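Uncharacterized protein (Bacteroides caccae, PDB 4L7A) is of unknown function but probably acts as a zinc-dependent metallopeptidase. Local coordinates at residues 118-123 against 140-145. Numbering follows the deposited sequence.
Sequences VTLYMG and KVMHHE
Met142, a selenomethionine on helix 131-153, reaches across to Val118 and Leu120 of strand 115-122, and all the contact between the two segments is apolar. Its first half meets the valine: CG lies 4.3 Å from CG1 of Val118. Its selenium meets the leucine, with SE 4.4 Å from CD2 of Leu120. The backbones stay well apart, at 8.0 Å between CA of Val118 and CA of Met142, and side chains fill the gap. The valine aims its CB at the helix, and CG1, lying opposite the backbone N (chi1 -176°), is the branch that goes forward. Met142 does not start out pointing at the strand; an extended chi2 of 165° carries the selenium out to the leucine, and CE then turns off at chi3 90°. Val118 and Leu120, two apart on the strand, present neighbouring methyls, CG1 and CD2, 3.8 Å from each other, and Met142 runs roughly alongside this pair, CG facing one methyl and SE the other. Trp73 of helix 59-81 also packs on Met142.

Polar links lie around the contact. Backbone bonds tie Val118 and Leu120 to strand 93-98 and Thr119 to Thr108 of strand 107-112, and Tyr138 OH bonds to Tyr121 O. On the helix, His144 ND1 bonds to Glu201, whose carboxylate also makes a salt bridge with Lys140.

His144 and Glu145 open an HExxH motif, the zincin signature, in which the histidines usually bind zinc and the glutamate assists catalysis; here that role is inferred. Between residues 118-123 and 140-145 the contact is thus dispersion and hydrophobic burial at moderate distances, without directional bonds; a directional link between the same strand and helix comes from Tyr138, just ahead of 140-145.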
ATOM      1  N   VAL A 118       0.839   3.713   9.808  1.00 20.86           N
ATOM      2  CA  VAL A 118       1.645   2.759   9.006  1.00 19.74           C
ATOM      3  C   VAL A 118       3.119   2.980   9.365  1.00 19.84           C
ATOM      4  O   VAL A 118       3.609   4.105   9.317  1.00 20.18           O
ATOM      5  CB  VAL A 118       1.463   2.964   7.501  1.00 20.55           C
ATOM      6  CG1 VAL A 118       2.228   1.901   6.673  1.00 21.86           C
ATOM      7  CG2 VAL A 118       0.030   2.831   7.064  1.00 22.02           C
ATOM      8  N   THR A 119       3.811   1.915   9.702  1.00 17.58           N
ATOM      9  CA  THR A 119       5.206   1.969   9.956  1.00 19.10           C
ATOM     10  C   THR A 119       5.902   1.182   8.888  1.00 19.54           C
ATOM     11  O   THR A 119       5.514   0.065   8.614  1.00 20.26           O
ATOM     12  CB  THR A 119       5.533   1.335  11.308  1.00 18.95           C
ATOM     13  OG1 THR A 119       4.891   2.103  12.328  1.00 19.45           O
ATOM     14  CG2 THR A 119       7.024   1.321  11.558  1.00 19.11           C
ATOM     15  N   LEU A 120       6.914   1.765   8.270  1.00 19.13           N
ATOM     16  CA  LEU A 120       7.673   1.090   7.284  1.00 20.27           C
ATOM     17  C   LEU A 120       9.094   0.877   7.811  1.00 21.12           C
ATOM     18  O   LEU A 120       9.749   1.829   8.246  1.00 20.90           O
ATOM     19  CB  LEU A 120       7.742   1.910   6.023  1.00 22.07           C
ATOM     20  CG  LEU A 120       6.435   2.434   5.441  1.00 21.94           C
ATOM     21  CD1 LEU A 120       6.725   3.259   4.239  1.00 22.61           C
ATOM     22  CD2 LEU A 120       5.568   1.245   5.067  1.00 23.76           C
ATOM     23  N   TYR A 121       9.567  -0.362   7.703  1.00 19.38           N
ATOM     24  CA  TYR A 121      10.901  -0.738   8.076  1.00 21.04           C
ATOM     25  C   TYR A 121      11.736  -0.701   6.799  1.00 21.17           C
ATOM     26  O   TYR A 121      11.373  -1.300   5.759  1.00 19.32           O
ATOM     27  CB  TYR A 121      10.895  -2.131   8.748  1.00 22.04           C
ATOM     28  CG  TYR A 121      10.236  -2.086  10.088  1.00 24.27           C
ATOM     29  CD1 TYR A 121       8.885  -2.267  10.253  1.00 26.46           C
ATOM     30  CD2 TYR A 121      10.999  -1.858  11.235  1.00 29.99           C
ATOM     31  CE1 TYR A 121       8.303  -2.185  11.531  1.00 26.77           C
ATOM     32  CE2 TYR A 121      10.447  -1.800  12.480  1.00 29.01           C
ATOM     33  CZ  TYR A 121       9.097  -1.936  12.633  1.00 28.88           C
ATOM     34  OH  TYR A 121       8.608  -1.872  13.932  1.00 31.44           O
HETATM   35  N   MSE A 122      12.868  -0.008   6.893  1.00 20.37           N
HETATM   36  CA  MSE A 122      13.722   0.215   5.742  1.00 21.79           C
HETATM   37  C   MSE A 122      15.205   0.201   6.062  1.00 21.70           C
HETATM   38  O   MSE A 122      15.588   0.345   7.193  1.00 22.34           O
HETATM   39  CB  MSE A 122      13.390   1.569   5.040  1.00 22.72           C
HETATM   40  CG  MSE A 122      12.861   2.662   5.915  1.00 25.21           C
HETATM   41 SE   MSE A 122      14.102   3.498   7.196  0.75 28.31          SE
HETATM   42  CE  MSE A 122      15.028   4.745   6.028  1.00 28.03           C
ATOM     43  N   GLY A 123      16.013   0.082   5.016  1.00 22.37           N
ATOM     44  CA  GLY A 123      17.472   0.100   5.121  1.00 23.50           C
ATOM     45  C   GLY A 123      18.038  -0.051   3.725  1.00 23.83           C
ATOM     46  O   GLY A 123      17.291  -0.237   2.767  1.00 21.38           O
ATOM     47  N   LYS A 140       1.607  -2.849  -1.733  1.00 19.51           N
ATOM     48  CA  LYS A 140       0.452  -3.769  -1.720  1.00 20.06           C
ATOM     49  C   LYS A 140      -0.361  -3.627  -0.416  1.00 19.04           C
ATOM     50  O   LYS A 140      -1.590  -3.423  -0.421  1.00 16.05           O
ATOM     51  CB  LYS A 140       0.897  -5.214  -1.973  1.00 21.38           C
ATOM     52  CG  LYS A 140      -0.024  -6.309  -1.451  1.00 24.48           C
ATOM     53  CD  LYS A 140      -1.193  -6.414  -2.369  1.00 25.84           C
ATOM     54  CE  LYS A 140      -2.315  -7.307  -1.785  1.00 28.33           C
ATOM     55  NZ  LYS A 140      -1.833  -8.534  -1.110  1.00 29.06           N
ATOM     56  N   VAL A 141       0.304  -3.809   0.707  1.00 19.41           N
ATOM     57  CA  VAL A 141      -0.388  -3.673   2.005  1.00 20.86           C
ATOM     58  C   VAL A 141      -0.984  -2.283   2.219  1.00 19.08           C
ATOM     59  O   VAL A 141      -2.084  -2.142   2.768  1.00 20.09           O
ATOM     60  CB  VAL A 141       0.556  -3.996   3.174  1.00 23.81           C
ATOM     61  CG1 VAL A 141      -0.118  -3.765   4.442  1.00 24.08           C
ATOM     62  CG2 VAL A 141       0.938  -5.486   3.078  1.00 29.57           C
HETATM   63  N   MSE A 142      -0.285  -1.258   1.781  1.00 17.60           N
HETATM   64  CA  MSE A 142      -0.820   0.081   1.896  1.00 19.66           C
HETATM   65  C   MSE A 142      -2.145   0.268   1.149  1.00 18.74           C
HETATM   66  O   MSE A 142      -3.112   0.708   1.745  1.00 16.39           O
HETATM   67  CB  MSE A 142       0.209   1.141   1.462  1.00 21.83           C
HETATM   68  CG  MSE A 142       1.356   1.257   2.487  1.00 24.67           C
HETATM   69 SE   MSE A 142       2.896   2.233   1.769  0.75 28.67          SE
HETATM   70  CE  MSE A 142       2.299   4.002   2.357  1.00 29.01           C
ATOM     71  N   HIS A 143      -2.164  -0.053  -0.152  1.00 16.95           N
ATOM     72  CA  HIS A 143      -3.406   0.042  -0.914  1.00 17.72           C
ATOM     73  C   HIS A 143      -4.501  -0.807  -0.309  1.00 16.86           C
ATOM     74  O   HIS A 143      -5.674  -0.461  -0.361  1.00 17.86           O
ATOM     75  CB  HIS A 143      -3.237  -0.316  -2.404  1.00 16.70           C
ATOM     76  CG  HIS A 143      -2.337   0.618  -3.128  1.00 18.02           C
ATOM     77  ND1 HIS A 143      -2.661   1.951  -3.321  1.00 18.67           N
ATOM     78  CD2 HIS A 143      -1.095   0.447  -3.647  1.00 18.00           C
ATOM     79  CE1 HIS A 143      -1.671   2.552  -3.954  1.00 19.52           C
ATOM     80  NE2 HIS A 143      -0.696   1.673  -4.143  1.00 20.47           N
ATOM     81  N   HIS A 144      -4.134  -1.916   0.292  1.00 17.27           N
ATOM     82  CA  HIS A 144      -5.134  -2.770   0.923  1.00 17.40           C
ATOM     83  C   HIS A 144      -5.793  -1.962   2.070  1.00 17.92           C
ATOM     84  O   HIS A 144      -6.992  -1.899   2.174  1.00 19.10           O
ATOM     85  CB  HIS A 144      -4.520  -4.085   1.432  1.00 18.02           C
ATOM     86  CG  HIS A 144      -5.430  -4.890   2.317  1.00 18.69           C
ATOM     87  ND1 HIS A 144      -5.757  -6.202   2.052  1.00 19.66           N
ATOM     88  CD2 HIS A 144      -6.048  -4.583   3.485  1.00 18.77           C
ATOM     89  CE1 HIS A 144      -6.550  -6.662   3.010  1.00 20.02           C
ATOM     90  NE2 HIS A 144      -6.712  -5.704   3.914  1.00 18.78           N
ATOM     91  N   GLU A 145      -4.994  -1.366   2.928  1.00 17.59           N
ATOM     92  CA  GLU A 145      -5.501  -0.602   4.099  1.00 17.44           C
ATOM     93  C   GLU A 145      -6.251   0.639   3.694  1.00 18.05           C
ATOM     94  O   GLU A 145      -7.262   0.966   4.331  1.00 16.54           O
ATOM     95  CB  GLU A 145      -4.361  -0.230   4.996  1.00 17.81           C
ATOM     96  CG  GLU A 145      -3.687  -1.464   5.648  1.00 18.73           C
ATOM     97  CD  GLU A 145      -4.592  -2.135   6.677  1.00 20.55           C
ATOM     98  OE1 GLU A 145      -5.287  -1.400   7.443  1.00 20.96           O
ATOM     99  OE2 GLU A 145      -4.649  -3.378   6.697  1.00 22.29           O
TER